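PDB 6LKI: sensor protein kinase HptS from Staphylococcus aureus, which acts as a sensor histidine kinase of a two-component system, probably relaying an external hexose-phosphate signal across the membrane to its response regulator. Local coordinates for residues E8-L13 with E154-N159; H15-I20 with Y84-H89; Q56-Y61 with I102-T107; Q119-V124 with H163-Y168. All coordinates share one frame; numbering follows the deposited sequence.

Interaction 1: E8-L13 with E154-N159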
loop_
_atom_site.group_PDB
_atom_site.type_symbol
_atom_site.label_atom_id
_atom_site.label_comp_id
_atom_site.label_asym_id
_atom_site.label_seq_id
_atom_site.Cartn_x
_atom_site.Cartn_y
_atom_site.Cartn_z
ATOM N N GLU B 8 23.176 16.485 -22.500
ATOM C CA GLU B 8 22.403 15.632 -23.403
ATOM C C GLU B 8 21.413 14.764 -22.635
ATOM O O GLU B 8 20.268 14.586 -23.070
ATOM C CB GLU B 8 23.337 14.762 -24.244
ATOM C CG GLU B 8 24.354 15.545 -25.058
ATOM C CD GLU B 8 25.168 14.664 -25.987
ATOM O OE1 GLU B 8 25.278 14.986 -27.190
ATOM O OE2 GLU B 8 25.690 13.635 -25.510
ATOM N N SER B 9 21.835 14.213 -21.496
ATOM C CA SER B 9 20.935 13.382 -20.703
ATOM C C SER B 9 19.820 14.216 -20.083
ATOM O O SER B 9 18.659 13.790 -20.065
ATOM C CB SER B 9 21.719 12.635 -19.626
ATOM O OG SER B 9 22.381 11.504 -20.166
ATOM N N GLN B 10 20.150 15.406 -19.572
ATOM C CA GLN B 10 19.113 16.303 -19.070
ATOM C C GLN B 10 18.097 16.617 -20.155
ATOM O O GLN B 10 16.886 16.537 -19.924
ATOM C CB GLN B 10 19.734 17.596 -18.532
ATOM C CG GLN B 10 18.737 18.561 -17.863
ATOM C CD GLN B 10 17.992 19.468 -18.840
ATOM O OE1 GLN B 10 18.366 19.593 -20.007
ATOM N NE2 GLN B 10 16.924 20.096 -18.359
ATOM N N SER B 11 18.575 16.967 -21.350
ATOM C CA SER B 11 17.668 17.315 -22.436
ATOM C C SER B 11 16.858 16.107 -22.891
ATOM O O SER B 11 15.673 16.236 -23.220
ATOM C CB SER B 11 18.458 17.907 -23.602
ATOM O OG SER B 11 17.603 18.217 -24.687
ATOM N N SER B 12 17.479 14.925 -22.917
ATOM C CA SER B 12 16.748 13.716 -23.283
ATOM C C SER B 12 15.699 13.368 -22.234
ATOM O O SER B 12 14.559 13.032 -22.576
ATOM C CB SER B 12 17.724 12.555 -23.479
ATOM O OG SER B 12 17.078 11.437 -24.065
ATOM N N LEU B 13 16.064 13.440 -20.951
ATOM C CA LEU B 13 15.082 13.218 -19.895
ATOM C C LEU B 13 14.026 14.314 -19.880
ATOM O O LEU B 13 12.859 14.047 -19.570
ATOM C CB LEU B 13 15.779 13.130 -18.536
ATOM C CG LEU B 13 16.715 11.936 -18.329
ATOM C CD1 LEU B 13 17.518 12.097 -17.047
ATOM C CD2 LEU B 13 15.934 10.632 -18.319
ATOM N N GLU B 154 29.778 16.851 -12.540
ATOM C CA GLU B 154 29.051 17.985 -13.099
ATOM C C GLU B 154 27.565 17.682 -13.001
ATOM O O GLU B 154 27.128 16.596 -13.394
ATOM C CB GLU B 154 29.453 18.245 -14.554
ATOM C CG GLU B 154 30.450 19.376 -14.726
ATOM C CD GLU B 154 30.847 19.592 -16.170
ATOM O OE1 GLU B 154 31.678 18.812 -16.681
ATOM O OE2 GLU B 154 30.331 20.545 -16.791
ATOM N N SER B 155 26.795 18.635 -12.481
ATOM C CA SER B 155 25.381 18.430 -12.212
ATOM C C SER B 155 24.538 19.477 -12.927
ATOM O O SER B 155 24.987 20.599 -13.177
ATOM C CB SER B 155 25.089 18.484 -10.705
ATOM O OG SER B 155 25.352 19.774 -10.182
ATOM N N VAL B 156 23.305 19.089 -13.261
ATOM C CA VAL B 156 22.301 20.001 -13.792
ATOM C C VAL B 156 20.982 19.714 -13.088
ATOM O O VAL B 156 20.794 18.663 -12.474
ATOM C CB VAL B 156 22.113 19.877 -15.322
ATOM C CG1 VAL B 156 23.356 20.349 -16.063
ATOM C CG2 VAL B 156 21.738 18.454 -15.700
ATOM N N LYS B 157 20.061 20.667 -13.190
ATOM C CA LYS B 157 18.748 20.537 -12.573
ATOM C C LYS B 157 17.773 19.923 -13.569
ATOM O O LYS B 157 17.647 20.402 -14.701
ATOM C CB LYS B 157 18.240 21.900 -12.098
ATOM C CG LYS B 157 17.054 21.837 -11.148
ATOM C CD LYS B 157 15.832 22.509 -11.756
ATOM C CE LYS B 157 14.583 22.262 -10.924
ATOM N NZ LYS B 157 13.367 22.151 -11.780
ATOM N N LEU B 158 17.094 18.859 -13.151
ATOM C CA LEU B 158 16.109 18.225 -14.014
ATOM C C LEU B 158 14.855 19.089 -14.109
ATOM O O LEU B 158 14.476 19.788 -13.166
ATOM C CB LEU B 158 15.765 16.828 -13.501
ATOM C CG LEU B 158 16.891 15.798 -13.646
ATOM C CD1 LEU B 158 16.412 14.399 -13.283
ATOM C CD2 LEU B 158 17.473 15.819 -15.054
ATOM N N ASN B 159 14.204 19.025 -15.272
ATOM C CA ASN B 159 13.181 20.012 -15.604
ATOM C C ASN B 159 11.863 19.755 -14.886
ATOM O O ASN B 159 11.148 20.707 -14.553
ATOM C CB ASN B 159 12.960 20.031 -17.117
ATOM C CG ASN B 159 11.947 21.074 -17.545
ATOM O OD1 ASN B 159 10.769 20.770 -17.737
ATOM N ND2 ASN B 159 12.404 22.310 -17.703
HETATM O O HOH W 1 15.315 17.060 -17.588
#
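Q10 carries most of this contact: its methylene groups lie against V156 and L158, while its amide reaches K157 and N159. CB of Q10 comes to 3.6 Å from CG2 of V156, and CG of Q10 stands 4.1 Å from CD2 of L158. With CG anti to the backbone N (chi1 -175°), the Q10 chain leaves the helix toward the strand and then bends at chi2 (-84°), so that its end runs on past K157 to N159. There NE2 of Q10 is 4.2 Å from CB of N159, and the two amide planes stand 73° apart, not stacked. The same CD2 of L158 also meets the helix one turn on, 4.2 Å from CD1 of L13.

No direct hydrogen bond joins the two segments. A water does so instead, donating to O of Q10 at 2.9 Å and accepting from N of N159 at 3.2 Å. Beyond them, V6 of the same helix also touches V156, and L158 packs on H163 and L165 of the next strand. The chemistry is therefore mainly apolar, with the aliphatic part of a glutamine serving as hydrophobic surface and one water linking the two backbones.

Interaction 2: H15-I20 with Y84-H89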
loop_
_atom_site.group_PDB
_atom_site.type_symbol
_atom_site.label_atom_id
_atom_site.label_comp_id
_atom_site.label_asym_id
_atom_site.label_seq_id
_atom_site.Cartn_x
_atom_site.Cartn_y
_atom_site.Cartn_z
ATOM N N HIS B 15 12.904 15.801 -22.584
ATOM C CA HIS B 15 12.009 15.502 -23.696
ATOM C C HIS B 15 11.104 14.316 -23.381
ATOM O O HIS B 15 9.914 14.334 -23.713
ATOM C CB HIS B 15 12.827 15.239 -24.960
ATOM C CG HIS B 15 12.002 15.108 -26.203
ATOM N ND1 HIS B 15 11.408 16.189 -26.818
ATOM C CD2 HIS B 15 11.684 14.026 -26.952
ATOM C CE1 HIS B 15 10.753 15.777 -27.890
ATOM N NE2 HIS B 15 10.907 14.469 -27.993
ATOM N N THR B 16 11.647 13.280 -22.736
ATOM C CA THR B 16 10.852 12.093 -22.438
ATOM C C THR B 16 9.709 12.417 -21.484
ATOM O O THR B 16 8.583 11.940 -21.668
ATOM C CB THR B 16 11.745 10.997 -21.853
ATOM O OG1 THR B 16 12.712 10.595 -22.831
ATOM C CG2 THR B 16 10.916 9.786 -21.440
ATOM N N GLU B 17 9.976 13.232 -20.461
ATOM C CA GLU B 17 8.928 13.587 -19.510
ATOM C C GLU B 17 7.823 14.393 -20.181
ATOM O O GLU B 17 6.642 14.236 -19.850
ATOM C CB GLU B 17 9.524 14.363 -18.336
ATOM C CG GLU B 17 8.702 14.268 -17.062
ATOM C CD GLU B 17 7.641 15.347 -16.972
ATOM O OE1 GLU B 17 7.721 16.328 -17.742
ATOM O OE2 GLU B 17 6.731 15.218 -16.128
ATOM N N LYS B 18 8.189 15.264 -21.125
ATOM C CA LYS B 18 7.191 16.005 -21.894
ATOM C C LYS B 18 6.295 15.057 -22.679
ATOM O O LYS B 18 5.067 15.213 -22.696
ATOM C CB LYS B 18 7.893 16.998 -22.825
ATOM C CG LYS B 18 7.004 17.738 -23.832
ATOM C CD LYS B 18 6.885 16.998 -25.167
ATOM C CE LYS B 18 5.508 17.192 -25.769
ATOM N NZ LYS B 18 5.193 16.206 -26.838
ATOM N N GLN B 19 6.898 14.068 -23.345
ATOM C CA GLN B 19 6.119 13.125 -24.139
ATOM C C GLN B 19 5.158 12.326 -23.272
ATOM O O GLN B 19 4.054 11.990 -23.719
ATOM C CB GLN B 19 7.054 12.190 -24.907
ATOM C CG GLN B 19 8.028 12.919 -25.814
ATOM C CD GLN B 19 7.989 12.412 -27.240
ATOM O OE1 GLN B 19 7.736 11.233 -27.486
ATOM N NE2 GLN B 19 8.232 13.305 -28.192
ATOM N N ILE B 20 5.551 12.020 -22.033
ATOM C CA ILE B 20 4.646 11.327 -21.119
ATOM C C ILE B 20 3.450 12.211 -20.787
ATOM O O ILE B 20 2.295 11.775 -20.849
ATOM C CB ILE B 20 5.394 10.893 -19.844
ATOM C CG1 ILE B 20 6.442 9.827 -20.177
ATOM C CG2 ILE B 20 4.411 10.381 -18.803
ATOM C CD1 ILE B 20 7.313 9.438 -18.999
ATOM N N TYR B 84 14.248 4.806 -10.982
ATOM C CA TYR B 84 13.915 6.207 -10.771
ATOM C C TYR B 84 12.435 6.413 -11.067
ATOM O O TYR B 84 11.995 6.220 -12.205
ATOM C CB TYR B 84 14.771 7.108 -11.661
ATOM C CG TYR B 84 14.386 8.569 -11.618
ATOM C CD1 TYR B 84 14.441 9.286 -10.429
ATOM C CD2 TYR B 84 13.974 9.234 -12.765
ATOM C CE1 TYR B 84 14.092 10.624 -10.384
ATOM C CE2 TYR B 84 13.624 10.571 -12.730
ATOM C CZ TYR B 84 13.686 11.260 -11.537
ATOM O OH TYR B 84 13.339 12.591 -11.494
ATOM N N LEU B 85 11.672 6.795 -10.045
ATOM C CA LEU B 85 10.267 7.133 -10.239
ATOM C C LEU B 85 10.183 8.425 -11.041
ATOM O O LEU B 85 10.540 9.499 -10.546
ATOM C CB LEU B 85 9.554 7.269 -8.897
ATOM C CG LEU B 85 8.075 7.650 -8.980
ATOM C CD1 LEU B 85 7.322 6.674 -9.872
ATOM C CD2 LEU B 85 7.450 7.704 -7.594
ATOM N N PHE B 86 9.523 8.223 -12.137
ATOM C CA PHE B 86 9.741 9.314 -13.078
ATOM C C PHE B 86 8.463 10.058 -13.443
ATOM O O PHE B 86 8.475 11.289 -13.525
ATOM C CB PHE B 86 10.413 8.779 -14.349
ATOM C CG PHE B 86 10.617 9.821 -15.418
ATOM C CD1 PHE B 86 11.677 10.708 -15.350
ATOM C CD2 PHE B 86 9.755 9.902 -16.499
ATOM C CE1 PHE B 86 11.869 11.663 -16.327
ATOM C CE2 PHE B 86 9.946 10.857 -17.484
ATOM C CZ PHE B 86 11.005 11.739 -17.396
ATOM N N SER B 87 7.287 9.534 -13.257
ATOM C CA SER B 87 6.012 10.230 -13.338
ATOM C C SER B 87 4.942 9.437 -12.601
ATOM O O SER B 87 5.004 8.208 -12.513
ATOM C CB SER B 87 5.586 10.461 -14.793
ATOM O OG SER B 87 5.296 9.236 -15.442
ATOM N N THR B 88 3.962 10.166 -12.070
ATOM C CA THR B 88 2.813 9.587 -11.389
ATOM C C THR B 88 1.564 10.308 -11.871
ATOM O O THR B 88 1.542 11.541 -11.924
ATOM C CB THR B 88 2.942 9.712 -9.864
ATOM O OG1 THR B 88 4.188 9.147 -9.437
ATOM C CG2 THR B 88 1.798 8.992 -9.165
ATOM N N HIS B 89 0.536 9.544 -12.235
ATOM C CA HIS B 89 -0.711 10.122 -12.714
ATOM C C HIS B 89 -1.890 9.371 -12.115
ATOM O O HIS B 89 -1.880 8.140 -12.041
ATOM C CB HIS B 89 -0.797 10.088 -14.247
ATOM C CG HIS B 89 0.121 11.056 -14.927
ATOM N ND1 HIS B 89 1.407 10.729 -15.298
ATOM C CD2 HIS B 89 -0.062 12.345 -15.301
ATOM C CE1 HIS B 89 1.978 11.773 -15.871
ATOM N NE2 HIS B 89 1.107 12.766 -15.886
HETATM O O HOH W 2 6.876 13.746 -13.982
#
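The long N-terminal helix meets an outer strand of the first sheet at a classic beta bulge, where F86 and S87 both face I102, and it is I20, E17 and T16 of the helix that touch this part of the strand. The short axes of 15-20 and 84-89 pass 9.5 Å apart with N-to-C directions only 24° from parallel, so helix and strand run nearly alongside.

F86 gives the largest surface. A chi1 of 177° swings its ring away from its own backbone N and out to the helix. CD1 of I20 approaches the ring at its edge, close to the ring plane, 3.4 Å from CE2 of F86. CG2 of T16 comes obliquely to the same CE2 of F86, at 4.2 Å, and CG of E17 comes near CZ of F86. The other branch of I20 serves the next two inward-facing residues: its CG2 is 3.7 Å from OG of S87 and 4.1 Å from CE1 of H89.

A water joins the polar parts, donating to OE2 of E17 at 2.6 Å and to O of F86 at 3.0 Å. Q21, one helical turn on from E17, uses its side-chain amide twice, its NE2 hydrogen-bonded to OE2 of E17 and its OE1 to NE2 of H89, and so ties both polar ends together. H160 adds a second ring against F86. A long helix lying along this sheet, and nearer its N-terminus along a second one, is consistent with the double Cache fold of extracellular sensor domains.

Interaction 3: Q56-Y61 with I102-T107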
loop_
_atom_site.group_PDB
_atom_site.type_symbol
_atom_site.label_atom_id
_atom_site.label_comp_id
_atom_site.label_asym_id
_atom_site.label_seq_id
_atom_site.Cartn_x
_atom_site.Cartn_y
_atom_site.Cartn_z
ATOM N N GLN B 56 10.249 6.351 -26.374
ATOM C CA GLN B 56 11.229 7.013 -25.529
ATOM C C GLN B 56 12.562 6.280 -25.581
ATOM O O GLN B 56 12.591 5.045 -25.618
ATOM C CB GLN B 56 10.743 7.075 -24.081
ATOM C CG GLN B 56 9.261 7.380 -23.934
ATOM C CD GLN B 56 8.841 8.632 -24.686
ATOM O OE1 GLN B 56 9.549 9.639 -24.682
ATOM N NE2 GLN B 56 7.683 8.574 -25.335
ATOM N N PRO B 57 13.675 7.020 -25.593
ATOM C CA PRO B 57 14.986 6.349 -25.604
ATOM C C PRO B 57 15.231 5.491 -24.376
ATOM O O PRO B 57 15.731 4.366 -24.501
ATOM C CB PRO B 57 15.976 7.522 -25.683
ATOM C CG PRO B 57 15.182 8.659 -26.242
ATOM C CD PRO B 57 13.795 8.481 -25.709
ATOM N N ALA B 58 14.873 5.984 -23.194
ATOM C CA ALA B 58 15.190 5.298 -21.951
ATOM C C ALA B 58 14.422 3.985 -21.828
ATOM O O ALA B 58 13.405 3.756 -22.490
ATOM C CB ALA B 58 14.877 6.193 -20.753
ATOM N N THR B 59 14.935 3.110 -20.964
ATOM C CA THR B 59 14.237 1.883 -20.594
ATOM C C THR B 59 13.238 2.220 -19.496
ATOM O O THR B 59 13.628 2.537 -18.367
ATOM C CB THR B 59 15.223 0.813 -20.131
ATOM O OG1 THR B 59 16.134 0.506 -21.194
ATOM C CG2 THR B 59 14.481 -0.454 -19.725
ATOM N N LEU B 60 11.952 2.163 -19.823
ATOM C CA LEU B 60 10.897 2.567 -18.909
ATOM C C LEU B 60 9.993 1.386 -18.595
ATOM O O LEU B 60 9.742 0.536 -19.456
ATOM C CB LEU B 60 10.069 3.716 -19.497
ATOM C CG LEU B 60 10.853 4.967 -19.895
ATOM C CD1 LEU B 60 9.943 5.980 -20.566
ATOM C CD2 LEU B 60 11.535 5.571 -18.679
ATOM N N TYR B 61 9.515 1.337 -17.355
ATOM C CA TYR B 61 8.540 0.349 -16.915
ATOM C C TYR B 61 7.334 1.079 -16.350
ATOM O O TYR B 61 7.485 2.012 -15.553
ATOM C CB TYR B 61 9.139 -0.594 -15.867
ATOM C CG TYR B 61 10.222 -1.479 -16.429
ATOM C CD1 TYR B 61 9.903 -2.588 -17.199
ATOM C CD2 TYR B 61 11.564 -1.189 -16.217
ATOM C CE1 TYR B 61 10.891 -3.393 -17.731
ATOM C CE2 TYR B 61 12.559 -1.990 -16.744
ATOM C CZ TYR B 61 12.215 -3.091 -17.499
ATOM O OH TYR B 61 13.199 -3.892 -18.029
ATOM N N ILE B 102 5.482 5.522 -13.848
ATOM C CA ILE B 102 6.480 5.182 -14.855
ATOM C C ILE B 102 7.856 5.280 -14.213
ATOM O O ILE B 102 8.205 6.316 -13.635
ATOM C CB ILE B 102 6.379 6.095 -16.090
ATOM C CG1 ILE B 102 5.023 5.905 -16.775
ATOM C CG2 ILE B 102 7.514 5.809 -17.060
ATOM C CD1 ILE B 102 4.822 6.781 -17.989
ATOM N N TYR B 103 8.628 4.201 -14.307
ATOM C CA TYR B 103 9.951 4.114 -13.710
ATOM C C TYR B 103 11.010 4.058 -14.802
ATOM O O TYR B 103 10.801 3.439 -15.850
ATOM C CB TYR B 103 10.074 2.875 -12.816
ATOM C CG TYR B 103 9.119 2.859 -11.646
ATOM C CD1 TYR B 103 7.828 2.368 -11.786
ATOM C CD2 TYR B 103 9.509 3.336 -10.402
ATOM C CE1 TYR B 103 6.950 2.354 -10.717
ATOM C CE2 TYR B 103 8.640 3.324 -9.328
ATOM C CZ TYR B 103 7.362 2.832 -9.492
ATOM O OH TYR B 103 6.492 2.820 -8.426
ATOM N N MET B 104 12.145 4.699 -14.548
ATOM C CA MET B 104 13.295 4.655 -15.442
ATOM C C MET B 104 14.343 3.732 -14.836
ATOM O O MET B 104 14.819 3.976 -13.722
ATOM C CB MET B 104 13.869 6.056 -15.670
ATOM C CG MET B 104 14.970 6.119 -16.719
ATOM S SD MET B 104 16.608 5.755 -16.049
ATOM C CE MET B 104 16.907 7.223 -15.069
ATOM N N ALA B 105 14.700 2.677 -15.567
ATOM C CA ALA B 105 15.713 1.736 -15.101
ATOM C C ALA B 105 17.100 2.074 -15.634
ATOM O O ALA B 105 18.096 1.890 -14.925
ATOM C CB ALA B 105 15.332 0.309 -15.502
ATOM N N ASN B 106 17.179 2.562 -16.869
ATOM C CA ASN B 106 18.432 2.980 -17.485
ATOM C C ASN B 106 18.093 3.770 -18.741
ATOM O O ASN B 106 16.940 3.810 -19.181
ATOM C CB ASN B 106 19.334 1.785 -17.817
ATOM C CG ASN B 106 18.691 0.818 -18.794
ATOM O OD1 ASN B 106 18.574 1.105 -19.987
ATOM N ND2 ASN B 106 18.272 -0.338 -18.292
ATOM N N THR B 107 19.110 4.410 -19.307
ATOM C CA THR B 107 19.005 5.065 -20.601
ATOM C C THR B 107 20.159 4.612 -21.481
ATOM O O THR B 107 21.232 4.271 -20.973
ATOM C CB THR B 107 19.026 6.600 -20.480
ATOM O OG1 THR B 107 20.368 7.053 -20.273
ATOM C CG2 THR B 107 18.151 7.074 -19.327
#
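O of Y61 is approached from two neighbouring residues of the opposite strand. N of Y103 donates to it at 2.8 Å, in the carbonyl plane and nearly straight (172° at the hydrogen), while CA of I102 makes a CA-H...O contact at 3.4 Å. The return bond, from N of Y61 to O of Y103, measures 2.9 Å, which makes Y61 and Y103 an antiparallel hydrogen-bonded pair; L60 and M104 follow as a non-hydrogen-bonded pair.

Beyond it, N of A105 donates to O of T59 at 3.0 Å, almost in line with that carbonyl, and N of T59 donates to O of N106. The side chains of T59 and N106 add a bond of their own: OG1 of T59 donates to OD1 of N106 at 2.8 Å, arriving 38° above the amide plane and so missing the usual lone-pair direction. N106 can meet it because its CG sits between backbone N and carbonyl carbon (chi1 61°).

Apolar contacts flank the bonds. CD2 of L60 lies 3.8 Å from CB of M104, and CB of A58 is 3.7 Å from CG2 of T107, whose OG1 caps N of L110 in helix 108-116. On the face that carries Y61 and Y103, the edge of the Y61 ring meets CB of A105, 3.8 Å from CE2 of Y61. The backbone bonds thus run on to T59, where the T59-N106 side-chain bond adds to them, close to the N-cap T107 of helix 108-116.

Interaction 4: Q119-V124 with H163-Y168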
loop_
_atom_site.group_PDB
_atom_site.type_symbol
_atom_site.label_atom_id
_atom_site.label_comp_id
_atom_site.label_asym_id
_atom_site.label_seq_id
_atom_site.Cartn_x
_atom_site.Cartn_y
_atom_site.Cartn_z
ATOM N N GLN B 119 31.900 6.861 -16.875
ATOM C CA GLN B 119 31.176 7.966 -16.261
ATOM C C GLN B 119 29.855 7.440 -15.714
ATOM O O GLN B 119 29.056 6.862 -16.459
ATOM C CB GLN B 119 30.931 9.089 -17.269
ATOM C CG GLN B 119 32.191 9.686 -17.878
ATOM C CD GLN B 119 31.887 10.840 -18.814
ATOM O OE1 GLN B 119 30.839 11.477 -18.709
ATOM N NE2 GLN B 119 32.802 11.111 -19.738
ATOM N N PHE B 120 29.627 7.638 -14.422
ATOM C CA PHE B 120 28.444 7.124 -13.748
ATOM C C PHE B 120 27.449 8.249 -13.500
ATOM O O PHE B 120 27.777 9.434 -13.592
ATOM C CB PHE B 120 28.833 6.434 -12.436
ATOM C CG PHE B 120 29.747 5.258 -12.624
ATOM C CD1 PHE B 120 31.117 5.436 -12.734
ATOM C CD2 PHE B 120 29.235 3.974 -12.702
ATOM C CE1 PHE B 120 31.959 4.355 -12.913
ATOM C CE2 PHE B 120 30.072 2.889 -12.880
ATOM C CZ PHE B 120 31.436 3.080 -12.985
ATOM N N ALA B 121 26.215 7.861 -13.184
ATOM C CA ALA B 121 25.115 8.804 -13.051
ATOM C C ALA B 121 24.441 8.654 -11.696
ATOM O O ALA B 121 24.313 7.544 -11.170
ATOM C CB ALA B 121 24.081 8.610 -14.167
ATOM N N LEU B 122 24.010 9.787 -11.143
ATOM C CA LEU B 122 23.235 9.841 -9.913
ATOM C C LEU B 122 22.098 10.834 -10.100
ATOM O O LEU B 122 22.224 11.806 -10.847
ATOM C CB LEU B 122 24.093 10.265 -8.709
ATOM C CG LEU B 122 24.829 9.201 -7.890
ATOM C CD1 LEU B 122 25.912 9.850 -7.045
ATOM C CD2 LEU B 122 23.858 8.438 -7.010
ATOM N N ILE B 123 20.984 10.584 -9.416
ATOM C CA ILE B 123 19.859 11.512 -9.384
ATOM C C ILE B 123 19.480 11.732 -7.928
ATOM O O ILE B 123 19.139 10.775 -7.222
ATOM C CB ILE B 123 18.651 11.002 -10.188
ATOM C CG1 ILE B 123 18.978 10.970 -11.682
ATOM C CG2 ILE B 123 17.433 11.879 -9.926
ATOM C CD1 ILE B 123 17.788 10.656 -12.562
ATOM N N VAL B 124 19.545 12.984 -7.478
ATOM C CA VAL B 124 19.255 13.325 -6.093
ATOM C C VAL B 124 18.215 14.435 -6.053
ATOM O O VAL B 124 18.125 15.264 -6.964
ATOM C CB VAL B 124 20.522 13.753 -5.318
ATOM C CG1 VAL B 124 21.522 12.608 -5.257
ATOM C CG2 VAL B 124 21.141 14.988 -5.949
ATOM N N HIS B 163 14.977 17.868 -8.829
ATOM C CA HIS B 163 15.985 16.820 -8.869
ATOM C C HIS B 163 17.203 17.297 -9.647
ATOM O O HIS B 163 17.103 18.172 -10.513
ATOM C CB HIS B 163 15.432 15.538 -9.507
ATOM C CG HIS B 163 14.271 14.948 -8.769
ATOM N ND1 HIS B 163 13.418 14.026 -9.337
ATOM C CD2 HIS B 163 13.820 15.150 -7.508
ATOM C CE1 HIS B 163 12.492 13.685 -8.458
ATOM N NE2 HIS B 163 12.713 14.354 -7.341
ATOM N N ARG B 164 18.354 16.711 -9.331
ATOM C CA ARG B 164 19.614 17.035 -9.985
ATOM C C ARG B 164 20.239 15.764 -10.541
ATOM O O ARG B 164 20.337 14.755 -9.835
ATOM C CB ARG B 164 20.585 17.714 -9.018
ATOM C CG ARG B 164 20.191 19.126 -8.623
ATOM C CD ARG B 164 20.948 19.578 -7.386
ATOM N NE ARG B 164 20.509 18.866 -6.191
ATOM C CZ ARG B 164 21.322 18.476 -5.214
ATOM N NH1 ARG B 164 22.621 18.729 -5.291
ATOM N NH2 ARG B 164 20.836 17.833 -4.162
ATOM N N LEU B 165 20.662 15.817 -11.800
ATOM C CA LEU B 165 21.379 14.718 -12.434
ATOM C C LEU B 165 22.874 14.986 -12.327
ATOM O O LEU B 165 23.356 16.020 -12.799
ATOM C CB LEU B 165 20.964 14.560 -13.895
ATOM C CG LEU B 165 21.897 13.692 -14.745
ATOM C CD1 LEU B 165 21.848 12.236 -14.296
ATOM C CD2 LEU B 165 21.558 13.818 -16.220
ATOM N N ILE B 166 23.602 14.058 -11.713
ATOM C CA ILE B 166 25.033 14.211 -11.474
ATOM C C ILE B 166 25.772 13.088 -12.187
ATOM O O ILE B 166 25.528 11.905 -11.919
ATOM C CB ILE B 166 25.366 14.210 -9.975
ATOM C CG1 ILE B 166 24.374 15.083 -9.201
ATOM C CG2 ILE B 166 26.798 14.673 -9.746
ATOM C CD1 ILE B 166 24.232 14.688 -7.757
ATOM N N ILE B 167 26.687 13.460 -13.078
ATOM C CA ILE B 167 27.547 12.519 -13.785
ATOM C C ILE B 167 28.982 12.763 -13.340
ATOM O O ILE B 167 29.477 13.895 -13.411
ATOM C CB ILE B 167 27.407 12.654 -15.311
ATOM C CG1 ILE B 167 25.989 12.279 -15.745
ATOM C CG2 ILE B 167 28.431 11.785 -16.015
ATOM C CD1 ILE B 167 25.774 12.345 -17.238
ATOM N N TYR B 168 29.645 11.706 -12.873
ATOM C CA TYR B 168 30.971 11.810 -12.284
ATOM C C TYR B 168 31.899 10.764 -12.891
ATOM O O TYR B 168 31.476 9.884 -13.645
ATOM C CB TYR B 168 30.914 11.656 -10.758
ATOM C CG TYR B 168 30.214 10.400 -10.287
ATOM C CD1 TYR B 168 28.837 10.374 -10.106
ATOM C CD2 TYR B 168 30.931 9.241 -10.015
ATOM C CE1 TYR B 168 28.193 9.231 -9.675
ATOM C CE2 TYR B 168 30.296 8.093 -9.581
ATOM C CZ TYR B 168 28.927 8.094 -9.412
ATOM O OH TYR B 168 28.290 6.955 -8.981
HETATM O O HOH W 3 25.773 6.210 -9.342
#
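CB of F120 lies over one face of the Y168 ring, 3.9 Å from the centroid and 30° off the normal, a CH-pi contact. The F120 ring itself is tilted 23° to it but slid aside, the centroids 6.0 Å apart, so the rings barely overlap. CD1 of L122 comes obliquely to the Y168 ring, 3.5 Å from CE1. It is a chi1 of 54° that leans this ring across to the neighbouring strand. The guanidinium of R164 has CG2 of V124 over one face, 3.4 Å from NH2, while NH2 also makes a salt bridge to D128.

Between the strands, six backbone bonds form three hydrogen-bonded pairs; the one from N of I166 to O of L122 is 2.8 Å. A water 2.6 Å from OH of Y168 donates to O of A121 at 2.7 Å, and D135 also bonds that hydroxyl. The opposite face, with A121, I123, L165 and I167, looks to the helices: I167 packs on V6 and L110. Two central antiparallel strands in a 2-1-4-3 sheet, one side covered by helices, are consistent with a PAS-like Cache module.

In the fold
Helix 2-31 joins the two halves of the chain: interaction 1 sets its earlier turns against the second sheet, and interaction 2 its later turns against the first, their centres about 13 Å apart. Interaction 3 lies in the first sheet, about 9 Å from interaction 2 centre to centre, and meets it through strands 84-92 and 97-106. Interaction 4 relates likewise to interaction 1, again at about 9 Å, through strands 152-157 and 163-169. Along the chain, interactions 2 and 3 cross inside the loop closed by interaction 1, and interaction 4 opens after they close. Two similar sheets thus share one helix, as in double Cache sensors, and touch, for instance, at Y84 and H163.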